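Long-range contacts in trehalose-6-phosphate phosphatase (Candida albicans, PDB 5DXI), which belongs to the trehalose-phosphatase family of the HAD clan and here holds magnesium, beryllium trifluoride and a glycan in its phosphatase domain: residues L53-S58 with L296-V301; D47-I52 with Q289-L294; A88-F93 with E183-F188; V189-I194 with L235-M240. All coordinates share one frame; numbering follows the deposited sequence.

Contact 1. Residues L53-S58 with L296-V301; sequences LDVLSS and LLAGLV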
loop_
_atom_site.group_PDB
_atom_site.type_symbol
_atom_site.label_atom_id
_atom_site.label_comp_id
_atom_site.label_asym_id
_atom_site.label_seq_id
_atom_site.Cartn_x
_atom_site.Cartn_y
_atom_site.Cartn_z
ATOM N N LEU A 53 5.983 12.047 10.154
ATOM C CA LEU A 53 6.995 11.567 9.226
ATOM C C LEU A 53 8.349 12.197 9.516
ATOM O O LEU A 53 9.376 11.516 9.460
ATOM C CB LEU A 53 6.568 11.827 7.777
ATOM C CG LEU A 53 5.323 11.073 7.290
ATOM C CD1 LEU A 53 4.967 11.467 5.858
ATOM C CD2 LEU A 53 5.490 9.540 7.412
ATOM N N ASP A 54 8.364 13.494 9.816
ATOM C CA ASP A 54 9.627 14.160 10.146
ATOM C C ASP A 54 10.282 13.536 11.377
ATOM O O ASP A 54 11.450 13.149 11.341
ATOM C CB ASP A 54 9.415 15.663 10.367
ATOM C CG ASP A 54 10.727 16.420 10.527
ATOM O OD1 ASP A 54 11.722 16.037 9.865
ATOM O OD2 ASP A 54 10.761 17.395 11.308
ATOM N N VAL A 55 9.518 13.402 12.455
ATOM C CA VAL A 55 10.068 12.846 13.688
ATOM C C VAL A 55 10.499 11.399 13.496
ATOM O O VAL A 55 11.590 10.996 13.921
ATOM C CB VAL A 55 9.059 12.904 14.848
ATOM C CG1 VAL A 55 9.646 12.232 16.085
ATOM C CG2 VAL A 55 8.677 14.339 15.147
ATOM N N LEU A 56 9.649 10.612 12.849
ATOM C CA LEU A 56 9.984 9.209 12.639
ATOM C C LEU A 56 11.196 9.049 11.723
ATOM O O LEU A 56 12.100 8.264 12.018
ATOM C CB LEU A 56 8.778 8.457 12.077
ATOM C CG LEU A 56 7.624 8.249 13.065
ATOM C CD1 LEU A 56 6.563 7.364 12.439
ATOM C CD2 LEU A 56 8.101 7.674 14.384
ATOM N N SER A 57 11.247 9.817 10.633
ATOM C CA SER A 57 12.350 9.675 9.686
ATOM C C SER A 57 13.665 10.209 10.257
ATOM O O SER A 57 14.743 9.858 9.768
ATOM C CB SER A 57 12.049 10.392 8.363
ATOM O OG SER A 57 11.936 11.796 8.539
ATOM N N SER A 58 13.583 11.026 11.303
ATOM C CA SER A 58 14.788 11.636 11.876
ATOM C C SER A 58 15.607 10.648 12.683
ATOM O O SER A 58 16.823 10.804 12.834
ATOM C CB SER A 58 14.407 12.822 12.753
ATOM O OG SER A 58 13.844 13.857 11.962
ATOM N N LEU A 296 1.794 8.250 18.510
ATOM C CA LEU A 296 2.204 7.576 19.734
ATOM C C LEU A 296 3.642 7.088 19.644
ATOM O O LEU A 296 4.455 7.345 20.532
ATOM C CB LEU A 296 1.280 6.383 20.017
ATOM C CG LEU A 296 1.652 5.559 21.252
ATOM C CD1 LEU A 296 1.357 6.380 22.507
ATOM C CD2 LEU A 296 0.971 4.178 21.289
ATOM N N LEU A 297 3.956 6.387 18.559
ATOM C CA LEU A 297 5.311 5.908 18.346
ATOM C C LEU A 297 6.278 7.078 18.251
ATOM O O LEU A 297 7.413 7.001 18.717
ATOM C CB LEU A 297 5.404 5.075 17.066
ATOM C CG LEU A 297 4.511 3.841 16.927
ATOM C CD1 LEU A 297 4.833 3.115 15.625
ATOM C CD2 LEU A 297 4.701 2.934 18.119
ATOM N N ALA A 298 5.808 8.160 17.644
ATOM C CA ALA A 298 6.655 9.320 17.383
ATOM C C ALA A 298 6.987 10.123 18.643
ATOM O O ALA A 298 7.894 10.954 18.636
ATOM C CB ALA A 298 5.988 10.224 16.340
ATOM N N GLY A 299 6.258 9.881 19.723
ATOM C CA GLY A 299 6.442 10.670 20.925
ATOM C C GLY A 299 5.730 12.014 20.852
ATOM O O GLY A 299 6.091 12.953 21.566
ATOM N N LEU A 300 4.723 12.108 19.988
ATOM C CA LEU A 300 3.963 13.346 19.818
ATOM C C LEU A 300 2.797 13.409 20.779
ATOM O O LEU A 300 2.910 13.984 21.859
ATOM C CB LEU A 300 3.437 13.491 18.389
ATOM C CG LEU A 300 4.309 14.074 17.274
ATOM C CD1 LEU A 300 5.718 13.518 17.237
ATOM C CD2 LEU A 300 3.596 13.932 15.932
ATOM N N VAL A 301 1.664 12.848 20.363
ATOM C CA VAL A 301 0.464 12.824 21.193
ATOM C C VAL A 301 -0.158 11.432 21.156
ATOM O O VAL A 301 0.210 10.551 21.940
ATOM C CB VAL A 301 -0.591 13.875 20.734
ATOM C CG1 VAL A 301 -1.444 14.323 21.914
ATOM C CG2 VAL A 301 0.074 15.083 20.085
#

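Contact 2. Residues D47-I52 with Q289-L294; sequences DKLNRI and QVLETL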
loop_
_atom_site.group_PDB
_atom_site.type_symbol
_atom_site.label_atom_id
_atom_site.label_comp_id
_atom_site.label_asym_id
_atom_site.label_seq_id
_atom_site.Cartn_x
_atom_site.Cartn_y
_atom_site.Cartn_z
ATOM N N ASP A 47 -0.779 18.338 8.357
ATOM C CA ASP A 47 0.404 18.741 9.127
ATOM C C ASP A 47 0.776 17.653 10.158
ATOM O O ASP A 47 1.959 17.386 10.401
ATOM C CB ASP A 47 0.173 20.097 9.816
ATOM C CG ASP A 47 1.343 20.515 10.685
ATOM O OD1 ASP A 47 2.487 20.548 10.185
ATOM O OD2 ASP A 47 1.121 20.799 11.877
ATOM N N LYS A 48 -0.229 17.048 10.775
ATOM C CA LYS A 48 0.034 15.973 11.744
ATOM C C LYS A 48 0.837 14.833 11.103
ATOM O O LYS A 48 1.832 14.356 11.665
ATOM C CB LYS A 48 -1.262 15.428 12.328
ATOM C CG LYS A 48 -1.025 14.353 13.389
ATOM C CD LYS A 48 -2.316 13.928 14.050
ATOM C CE LYS A 48 -2.053 13.134 15.327
ATOM N NZ LYS A 48 -3.332 12.649 15.932
ATOM N N LEU A 49 0.420 14.418 9.910
ATOM C CA LEU A 49 1.164 13.398 9.166
ATOM C C LEU A 49 2.595 13.867 8.897
ATOM O O LEU A 49 3.566 13.117 9.094
ATOM C CB LEU A 49 0.452 13.062 7.855
ATOM C CG LEU A 49 1.225 12.188 6.853
ATOM C CD1 LEU A 49 1.594 10.825 7.451
ATOM C CD2 LEU A 49 0.413 12.002 5.577
ATOM N N ASN A 50 2.733 15.110 8.438
ATOM C CA ASN A 50 4.058 15.636 8.151
ATOM C C ASN A 50 4.931 15.649 9.382
ATOM O O ASN A 50 6.111 15.341 9.299
ATOM C CB ASN A 50 3.967 17.035 7.544
ATOM C CG ASN A 50 3.463 16.999 6.121
ATOM O OD1 ASN A 50 3.595 15.974 5.445
ATOM N ND2 ASN A 50 2.873 18.102 5.659
ATOM N N ARG A 51 4.356 15.976 10.533
ATOM C CA ARG A 51 5.158 16.019 11.760
ATOM C C ARG A 51 5.575 14.609 12.168
ATOM O O ARG A 51 6.726 14.358 12.564
ATOM C CB ARG A 51 4.379 16.695 12.894
ATOM C CG ARG A 51 5.205 16.962 14.157
ATOM C CD ARG A 51 4.474 17.930 15.105
ATOM N NE ARG A 51 3.037 18.030 14.810
ATOM C CZ ARG A 51 2.072 17.548 15.595
ATOM N NH1 ARG A 51 2.383 16.935 16.733
ATOM N NH2 ARG A 51 0.796 17.682 15.244
ATOM N N ILE A 52 4.636 13.682 12.042
ATOM C CA ILE A 52 4.925 12.286 12.324
ATOM C C ILE A 52 6.071 11.785 11.454
ATOM O O ILE A 52 7.051 11.230 11.958
ATOM C CB ILE A 52 3.670 11.420 12.090
ATOM C CG1 ILE A 52 2.640 11.704 13.186
ATOM C CG2 ILE A 52 4.038 9.936 12.056
ATOM C CD1 ILE A 52 1.248 11.117 12.916
ATOM N N GLN A 289 -7.113 7.143 13.455
ATOM C CA GLN A 289 -6.485 6.255 14.424
ATOM C C GLN A 289 -5.087 5.862 13.975
ATOM O O GLN A 289 -4.202 5.658 14.807
ATOM C CB GLN A 289 -7.351 5.016 14.669
ATOM C CG GLN A 289 -8.632 5.321 15.442
ATOM C CD GLN A 289 -9.761 5.806 14.548
ATOM O OE1 GLN A 289 -9.926 5.335 13.422
ATOM N NE2 GLN A 289 -10.541 6.762 15.042
ATOM N N VAL A 290 -4.869 5.805 12.663
ATOM C CA VAL A 290 -3.521 5.548 12.148
ATOM C C VAL A 290 -2.561 6.632 12.642
ATOM O O VAL A 290 -1.472 6.341 13.141
ATOM C CB VAL A 290 -3.484 5.490 10.600
ATOM C CG1 VAL A 290 -2.046 5.333 10.108
ATOM C CG2 VAL A 290 -4.356 4.336 10.063
ATOM N N LEU A 291 -2.961 7.891 12.503
ATOM C CA LEU A 291 -2.068 8.975 12.911
ATOM C C LEU A 291 -1.884 9.014 14.435
ATOM O O LEU A 291 -0.790 9.325 14.924
ATOM C CB LEU A 291 -2.583 10.328 12.399
ATOM C CG LEU A 291 -2.780 10.387 10.881
ATOM C CD1 LEU A 291 -3.044 11.831 10.394
ATOM C CD2 LEU A 291 -1.612 9.756 10.150
ATOM N N GLU A 292 -2.937 8.678 15.179
ATOM C CA GLU A 292 -2.821 8.567 16.636
ATOM C C GLU A 292 -1.737 7.566 16.982
ATOM O O GLU A 292 -0.840 7.851 17.780
ATOM C CB GLU A 292 -4.145 8.128 17.276
ATOM C CG GLU A 292 -5.289 9.123 17.140
ATOM C CD GLU A 292 -6.609 8.564 17.648
ATOM O OE1 GLU A 292 -6.654 7.381 18.074
ATOM O OE2 GLU A 292 -7.619 9.302 17.599
ATOM N N THR A 293 -1.800 6.402 16.333
ATOM C CA THR A 293 -0.852 5.326 16.582
ATOM C C THR A 293 0.555 5.716 16.158
ATOM O O THR A 293 1.524 5.472 16.887
ATOM C CB THR A 293 -1.268 4.016 15.851
ATOM O OG1 THR A 293 -2.585 3.630 16.253
ATOM C CG2 THR A 293 -0.306 2.896 16.177
ATOM N N LEU A 294 0.688 6.303 14.970
ATOM C CA LEU A 294 2.017 6.720 14.523
ATOM C C LEU A 294 2.530 7.863 15.417
ATOM O O LEU A 294 3.725 7.915 15.768
ATOM C CB LEU A 294 1.993 7.127 13.039
ATOM C CG LEU A 294 1.602 5.994 12.072
ATOM C CD1 LEU A 294 1.617 6.465 10.627
ATOM C CD2 LEU A 294 2.521 4.782 12.247
#

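Contact 3. Residues A88-F93 with E183-F188; sequences AEHGCF and EVRPKF. With GLC (alpha-D-glucopyranose), chain C.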
loop_
_atom_site.group_PDB
_atom_site.type_symbol
_atom_site.label_atom_id
_atom_site.label_comp_id
_atom_site.label_asym_id
_atom_site.label_seq_id
_atom_site.Cartn_x
_atom_site.Cartn_y
_atom_site.Cartn_z
ATOM N N ALA A 88 5.320 3.605 -6.483
ATOM C CA ALA A 88 4.188 4.131 -7.221
ATOM C C ALA A 88 3.524 3.056 -8.072
ATOM O O ALA A 88 4.160 2.059 -8.428
ATOM C CB ALA A 88 4.651 5.343 -8.123
ATOM N N GLU A 89 2.245 3.268 -8.370
ATOM C CA GLU A 89 1.432 2.437 -9.271
ATOM C C GLU A 89 1.397 0.955 -8.885
ATOM O O GLU A 89 1.557 0.076 -9.737
ATOM C CB GLU A 89 1.916 2.588 -10.731
ATOM C CG GLU A 89 1.992 4.041 -11.183
ATOM C CD GLU A 89 2.019 4.266 -12.703
ATOM O OE1 GLU A 89 1.617 3.383 -13.487
ATOM O OE2 GLU A 89 2.413 5.372 -13.106
ATOM N N HIS A 90 1.166 0.700 -7.599
ATOM C CA HIS A 90 0.962 -0.639 -7.071
ATOM C C HIS A 90 2.160 -1.534 -7.386
ATOM O O HIS A 90 1.977 -2.653 -7.828
ATOM C CB HIS A 90 -0.324 -1.278 -7.629
ATOM C CG HIS A 90 -1.558 -0.446 -7.437
ATOM N ND1 HIS A 90 -2.260 -0.414 -6.250
ATOM C CD2 HIS A 90 -2.224 0.367 -8.290
ATOM C CE1 HIS A 90 -3.304 0.391 -6.379
ATOM N NE2 HIS A 90 -3.304 0.878 -7.608
ATOM N N GLY A 91 3.376 -1.029 -7.177
ATOM C CA GLY A 91 4.572 -1.846 -7.333
ATOM C C GLY A 91 5.353 -1.686 -8.634
ATOM O O GLY A 91 6.345 -2.386 -8.850
ATOM N N CYS A 92 4.932 -0.766 -9.499
ATOM C CA CYS A 92 5.631 -0.590 -10.770
ATOM C C CYS A 92 6.917 0.216 -10.637
ATOM O O CYS A 92 7.861 0.015 -11.414
ATOM C CB CYS A 92 4.711 0.066 -11.800
ATOM S SG CYS A 92 3.317 -1.006 -12.260
ATOM N N PHE A 93 6.976 1.105 -9.645
ATOM C CA PHE A 93 8.130 2.004 -9.499
ATOM C C PHE A 93 8.612 2.065 -8.063
ATOM O O PHE A 93 7.810 1.956 -7.150
ATOM C CB PHE A 93 7.790 3.434 -9.962
ATOM C CG PHE A 93 7.367 3.530 -11.399
ATOM C CD1 PHE A 93 6.045 3.344 -11.762
ATOM C CD2 PHE A 93 8.297 3.803 -12.389
ATOM C CE1 PHE A 93 5.663 3.423 -13.088
ATOM C CE2 PHE A 93 7.920 3.884 -13.717
ATOM C CZ PHE A 93 6.607 3.703 -14.069
ATOM N N GLU A 183 -8.768 -1.117 -11.198
ATOM C CA GLU A 183 -7.417 -0.812 -11.611
ATOM C C GLU A 183 -6.866 -2.008 -12.334
ATOM O O GLU A 183 -7.169 -3.109 -11.983
ATOM C CB GLU A 183 -6.533 -0.445 -10.409
ATOM C CG GLU A 183 -6.982 0.781 -9.620
ATOM C CD GLU A 183 -5.845 1.647 -9.127
ATOM O OE1 GLU A 183 -4.812 1.701 -9.765
ATOM O OE2 GLU A 183 -5.994 2.294 -8.103
ATOM N N VAL A 184 -6.073 -1.770 -13.358
ATOM C CA VAL A 184 -5.408 -2.833 -14.101
ATOM C C VAL A 184 -3.902 -2.590 -14.169
ATOM O O VAL A 184 -3.449 -1.495 -14.496
ATOM C CB VAL A 184 -5.966 -2.958 -15.532
ATOM C CG1 VAL A 184 -5.231 -4.047 -16.292
ATOM C CG2 VAL A 184 -7.468 -3.263 -15.492
ATOM N N ARG A 185 -3.125 -3.611 -13.837
ATOM C CA ARG A 185 -1.686 -3.487 -13.897
ATOM C C ARG A 185 -1.083 -4.882 -14.079
ATOM O O ARG A 185 -1.775 -5.872 -13.850
ATOM C CB ARG A 185 -1.168 -2.795 -12.637
ATOM C CG ARG A 185 -1.433 -3.569 -11.399
ATOM C CD ARG A 185 -0.181 -3.768 -10.564
ATOM N NE ARG A 185 -0.577 -4.290 -9.262
ATOM C CZ ARG A 185 -0.931 -5.549 -9.046
ATOM N NH1 ARG A 185 -0.891 -6.435 -10.037
ATOM N NH2 ARG A 185 -1.302 -5.930 -7.836
ATOM N N PRO A 186 0.198 -4.954 -14.513
ATOM C CA PRO A 186 0.867 -6.243 -14.728
ATOM C C PRO A 186 0.788 -7.083 -13.481
ATOM O O PRO A 186 0.871 -6.543 -12.375
ATOM C CB PRO A 186 2.318 -5.854 -15.032
ATOM C CG PRO A 186 2.225 -4.469 -15.589
ATOM C CD PRO A 186 1.093 -3.821 -14.823
ATOM N N LYS A 187 0.582 -8.380 -13.660
ATOM C CA LYS A 187 0.354 -9.260 -12.538
ATOM C C LYS A 187 1.626 -9.473 -11.727
ATOM O O LYS A 187 1.563 -9.709 -10.519
ATOM C CB LYS A 187 -0.221 -10.599 -13.016
ATOM C CG LYS A 187 -0.748 -11.457 -11.884
ATOM C CD LYS A 187 -1.784 -12.481 -12.358
ATOM C CE LYS A 187 -1.137 -13.673 -13.017
ATOM N NZ LYS A 187 -0.399 -14.492 -12.014
ATOM N N PHE A 188 2.782 -9.392 -12.374
ATOM C CA PHE A 188 4.007 -9.791 -11.695
ATOM C C PHE A 188 4.776 -8.624 -11.073
ATOM O O PHE A 188 5.889 -8.806 -10.582
ATOM C CB PHE A 188 4.899 -10.576 -12.667
ATOM C CG PHE A 188 4.251 -11.842 -13.156
ATOM C CD1 PHE A 188 4.091 -12.924 -12.304
ATOM C CD2 PHE A 188 3.768 -11.939 -14.452
ATOM C CE1 PHE A 188 3.475 -14.089 -12.741
ATOM C CE2 PHE A 188 3.149 -13.097 -14.892
ATOM C CZ PHE A 188 3.002 -14.172 -14.034
HETATM C C1 GLC C . -6.500 7.058 -5.292
HETATM C C2 GLC C . -5.981 7.337 -6.696
HETATM C C3 GLC C . -5.701 6.011 -7.410
HETATM C C4 GLC C . -4.731 5.190 -6.578
HETATM C C5 GLC C . -5.326 4.981 -5.189
HETATM C C6 GLC C . -4.321 4.268 -4.303
HETATM O O1 GLC C . -7.770 6.411 -5.358
HETATM O O2 GLC C . -6.958 8.094 -7.405
HETATM O O3 GLC C . -5.117 6.257 -8.681
HETATM O O4 GLC C . -4.493 3.908 -7.197
HETATM O O5 GLC C . -5.597 6.225 -4.564
HETATM O O6 GLC C . -3.198 5.130 -4.087
#

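Contact 4. Residues V189-I194 with L235-M240; sequences VNKGEI and LTDEDM. With BEF (beryllium trifluoride ion), chain F.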
loop_
_atom_site.group_PDB
_atom_site.type_symbol
_atom_site.label_atom_id
_atom_site.label_comp_id
_atom_site.label_asym_id
_atom_site.label_seq_id
_atom_site.Cartn_x
_atom_site.Cartn_y
_atom_site.Cartn_z
ATOM N N VAL A 189 4.176 -7.435 -11.100
ATOM C CA VAL A 189 4.554 -6.341 -10.198
ATOM C C VAL A 189 3.371 -6.076 -9.250
ATOM O O VAL A 189 2.217 -6.095 -9.685
ATOM C CB VAL A 189 4.932 -5.039 -10.947
ATOM C CG1 VAL A 189 6.286 -5.170 -11.661
ATOM C CG2 VAL A 189 3.833 -4.621 -11.914
ATOM N N ASN A 190 3.654 -5.865 -7.966
ATOM C CA ASN A 190 2.617 -5.576 -6.973
ATOM C C ASN A 190 3.245 -5.129 -5.653
ATOM O O ASN A 190 4.464 -5.230 -5.477
ATOM C CB ASN A 190 1.723 -6.794 -6.731
ATOM C CG ASN A 190 2.511 -8.009 -6.271
ATOM O OD1 ASN A 190 2.913 -8.103 -5.102
ATOM N ND2 ASN A 190 2.713 -8.966 -7.185
ATOM N N LYS A 191 2.418 -4.633 -4.733
ATOM C CA LYS A 191 2.923 -4.091 -3.472
ATOM C C LYS A 191 3.612 -5.177 -2.628
ATOM O O LYS A 191 4.477 -4.874 -1.812
ATOM C CB LYS A 191 1.795 -3.429 -2.674
ATOM C CG LYS A 191 1.210 -2.149 -3.296
ATOM C CD LYS A 191 0.408 -1.347 -2.259
ATOM C CE LYS A 191 -0.101 0.011 -2.813
ATOM N NZ LYS A 191 -0.859 0.749 -1.733
ATOM N N GLY A 192 3.224 -6.436 -2.820
ATOM C CA GLY A 192 3.856 -7.541 -2.119
ATOM C C GLY A 192 5.318 -7.736 -2.516
ATOM O O GLY A 192 6.159 -8.040 -1.667
ATOM N N GLU A 193 5.624 -7.539 -3.801
ATOM C CA GLU A 193 7.004 -7.592 -4.287
ATOM C C GLU A 193 7.852 -6.506 -3.651
ATOM O O GLU A 193 9.007 -6.733 -3.270
ATOM C CB GLU A 193 7.060 -7.408 -5.806
ATOM C CG GLU A 193 6.980 -8.666 -6.603
ATOM C CD GLU A 193 8.042 -9.669 -6.199
ATOM O OE1 GLU A 193 9.255 -9.327 -6.216
ATOM O OE2 GLU A 193 7.641 -10.790 -5.850
ATOM N N ILE A 194 7.277 -5.310 -3.579
ATOM C CA ILE A 194 7.954 -4.163 -2.978
ATOM C C ILE A 194 8.324 -4.482 -1.531
ATOM O O ILE A 194 9.455 -4.240 -1.096
ATOM C CB ILE A 194 7.070 -2.873 -3.020
ATOM C CG1 ILE A 194 6.626 -2.556 -4.448
ATOM C CG2 ILE A 194 7.806 -1.671 -2.435
ATOM C CD1 ILE A 194 7.781 -2.257 -5.398
ATOM N N LEU A 235 -7.674 -3.475 -1.455
ATOM C CA LEU A 235 -7.319 -4.791 -1.943
ATOM C C LEU A 235 -5.842 -4.877 -2.320
ATOM O O LEU A 235 -5.167 -5.852 -1.994
ATOM C CB LEU A 235 -8.200 -5.153 -3.138
ATOM C CG LEU A 235 -7.859 -6.478 -3.824
ATOM C CD1 LEU A 235 -7.924 -7.642 -2.844
ATOM C CD2 LEU A 235 -8.793 -6.706 -5.022
ATOM N N THR A 236 -5.337 -3.840 -2.981
ATOM C CA THR A 236 -3.923 -3.776 -3.311
ATOM C C THR A 236 -3.011 -4.021 -2.102
ATOM O O THR A 236 -1.951 -4.635 -2.237
ATOM C CB THR A 236 -3.560 -2.424 -3.953
ATOM O OG1 THR A 236 -2.196 -2.475 -4.359
ATOM C CG2 THR A 236 -3.773 -1.232 -2.963
ATOM N N ASP A 237 -3.438 -3.580 -0.922
ATOM C CA ASP A 237 -2.625 -3.686 0.289
ATOM C C ASP A 237 -2.614 -5.089 0.888
ATOM O O ASP A 237 -1.735 -5.433 1.676
ATOM C CB ASP A 237 -3.133 -2.691 1.301
ATOM C CG ASP A 237 -3.207 -1.307 0.708
ATOM O OD1 ASP A 237 -4.303 -0.719 0.684
ATOM O OD2 ASP A 237 -2.156 -0.843 0.214
ATOM N N GLU A 238 -3.610 -5.892 0.533
ATOM C CA GLU A 238 -3.604 -7.306 0.920
ATOM C C GLU A 238 -2.338 -8.014 0.398
ATOM O O GLU A 238 -1.875 -9.008 0.986
ATOM C CB GLU A 238 -4.861 -7.997 0.397
ATOM C CG GLU A 238 -6.157 -7.513 1.084
ATOM C CD GLU A 238 -6.164 -7.791 2.578
ATOM O OE1 GLU A 238 -5.900 -8.960 2.984
ATOM O OE2 GLU A 238 -6.418 -6.837 3.347
ATOM N N ASP A 239 -1.799 -7.523 -0.716
ATOM C CA ASP A 239 -0.522 -8.040 -1.226
ATOM C C ASP A 239 0.614 -7.773 -0.238
ATOM O O ASP A 239 1.481 -8.620 -0.029
ATOM C CB ASP A 239 -0.198 -7.430 -2.596
ATOM C CG ASP A 239 -1.183 -7.867 -3.661
ATOM O OD1 ASP A 239 -1.844 -8.907 -3.445
ATOM O OD2 ASP A 239 -1.289 -7.203 -4.706
ATOM N N MET A 240 0.602 -6.599 0.385
ATOM C CA MET A 240 1.594 -6.307 1.405
ATOM C C MET A 240 1.442 -7.220 2.612
ATOM O O MET A 240 2.433 -7.776 3.081
ATOM C CB MET A 240 1.522 -4.851 1.859
ATOM C CG MET A 240 1.795 -3.847 0.744
ATOM S SD MET A 240 2.268 -2.213 1.361
ATOM C CE MET A 240 0.719 -1.733 2.127
HETATM BE BE BEF F . -2.422 3.386 -0.972
HETATM F F1 BEF F . -2.552 2.687 -2.591
HETATM F F2 BEF F . -4.049 4.048 -1.158
HETATM F F3 BEF F . -1.773 4.934 -1.523
HETATM O O HOH W 1 -0.551 -4.726 -5.197
#

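Contact 1. Residues L53-S58 with L296-V301
V55 and L56 meet A298 and L300 where helix 47-58 packs against the end of helix 287-298. The two branches of V55 do different work. CG1 lies anti to the backbone N (chi1 176°), and V55 CG1 rests 3.3 Å from the carbonyl O of A298. CG2 goes to L300, with V55 CG2 3.7 Å from L300 CD1. V55 and L300 pass one another, running opposite ways. L56 starts out across the contact rather than into it, but its tip swings in. L56 CD2 lies over the backbone of A298, 3.7 Å from A298 CA, and 3.8 Å from A298 CB. The methyl of A298 thus faces the tip of L56.

Further out, G299 turns the chain. Its phi is 80°, and two bonds back into the last helical turn make a Schellman motif. The turn carries L300 back toward helix 47-58, where it also packs on R51 and I52. L56 lies deeper and touches Y17 of helix 10-19 and I64 of strand 62-67. Away from the contact, S57 OG bonds to L53 O at 2.7 Å. L53 O also accepts the helical bond from S57 N.

No hydrogen bond or salt bridge joins the two segments. The contact thus rests on van der Waals packing of aliphatic groups and of one methyl on a carbonyl oxygen, and probably helps keep the C-terminal end in place.

Contact 2. Residues D47-I52 with Q289-L294
L291 is the first residue of 289-294 to touch the other helix, and its CB points toward it. That CB touches two side chains of 47-52. I52 CD1 lies 3.9 Å from L291 CB, and the two side chains cross at about a right angle. The same methyl, I52 CD1, is 3.4 Å from the backbone O of L291. K48 also reaches this CB; its extended chain passes obliquely, with K48 CD 4.0 Å from L291 CB. K48 CG stands anti to its backbone N (chi1 -177°), which sends the chain across to the second helix. L291 CD2 meets L49 CD1 more loosely, at 4.3 Å.

E292 follows. K48 NZ ends beside its backbone, 4.1 Å from E292 N. The two charged ends are 5.7 Å apart, K48 NZ to E292 OE2, and the carboxylate makes its salt bridge with R10 instead.

Segments 47-52 and 289-294 run in the same general direction; their axes come within 10.1 Å at 30°. They pack together beside the central, mainly parallel sheet of the HAD fold. L294 closes the segment. I52 CG2 lies 3.6 Å from L294 CB, while the L294 side chain also touches L229 of strand 227-232.

Contact 3. Residues A88-F93 with E183-F188
H90 and E183 converge on the same sugar hydroxyl, O4 of the alpha-D-glucopyranose. H90 NE2 donates a weak bond to E183 OE1 (2.8 Å, 133° at the hydrogen) and a longer weak one to GLC O4 (3.3 Å). GLC O4 in turn donates to E183 OE2. The distance from GLC O4 to E183 OE2, 2.4 Å, is very short, so its exact value is doubtful. The carboxylate comes at the edge of the imidazole, with OE2 in the ring plane. The two planes stand 77° apart, so the groups meet crosswise. E183 OE1 also forms a salt bridge with K136, and H90 ND1 is bonded to T236 OG1. Both ring nitrogens thus have partners, though the bonds at NE2 are weak.

The loop 88-93 links two antiparallel strands of the main sheet. E89, H90 and G91 all have positive phi, and C92 and F93 both face A88 in a classic beta bulge. Strand 181-186 belongs to the separate four-stranded antiparallel sheet. The sugar is bound between the two parts, by D30 and S68 near the main sheet and by E134 and K136 near the smaller one, as in HAD proteins with a cap.

Further along the strand, R185 bends at chi2 and brings its side chain against the loop. R185 NE is 3.4 Å from H90 CB, which lies in the guanidinium plane at its edge. R185 NH1 bonds to P186 O at 2.9 Å. C92 SG approaches P186 CD loosely, at 4.4 Å.

Contact 4. Residues V189-I194 with L235-M240
K191 runs its extended chain over the start of helix 235-253, and the tight part of the contact is built around it. Its base is pressed against M240, with K191 CB only 3.4 Å from M240 CG, closer than usual for two carbons. Next to it the backbones touch. G192 has no side chain, and G192 CA comes within 3.3 Å of D239 O. Further along, T236 lies obliquely across the lysine, with K191 CD 3.5 Å from T236 OG1. K191 NZ then forms a salt bridge with D237 OD2 (2.8 Å), which uses its syn lone pair. K191 and D237 run alongside each other in one direction.

The N190 and D239 side is looser. Both residues are partly exposed, and their nearest approach is N190 CB to D239 OD2, at 3.7 Å. A water fills in here. It accepts from K191 N, donates to D239 OD2 at 2.6 Å from its O, and bonds to T236 OG1, which also pairs with H90. N190 caps helix 191-199. Its OD1 accepts from E193 N and, weakly, from G192 N.

At the inner end K191 NZ donates to F1 of the beryllium trifluoride ion (2.7 Å) and also to I67 O. D237 OD1 is fixed by the backbone N of D233 and D234, next to the magnesium ion. This is consistent with the lysine of HAD motif III and the acidic motif IV. NZ thus has three partners, the D237 carboxylate, the I67 carbonyl and F1, which together fix its position beside the bound ion.

The four contacts fall into two pairs. Contacts 1 and 2 lie 8 Å apart between centres and share helices 47-58 and 287-298. They touch through L300. Contacts 3 and 4 have centres 9 Å apart; they touch, for example where G91 packs on I194, and each includes residues of a ligand pocket. Contact 3 comes first along the chain, and strand 181-186 is followed, after a short loop, by helix 191-199 of contact 4. Both are nested inside the loops closed by contacts 1 and 2, whose segments alternate. Between pairs the centres are 23 to 30 Å apart. One pair joins the C-terminal helix to helix 47-58 at the side of the main sheet; the other brings together residues of the ligand pockets.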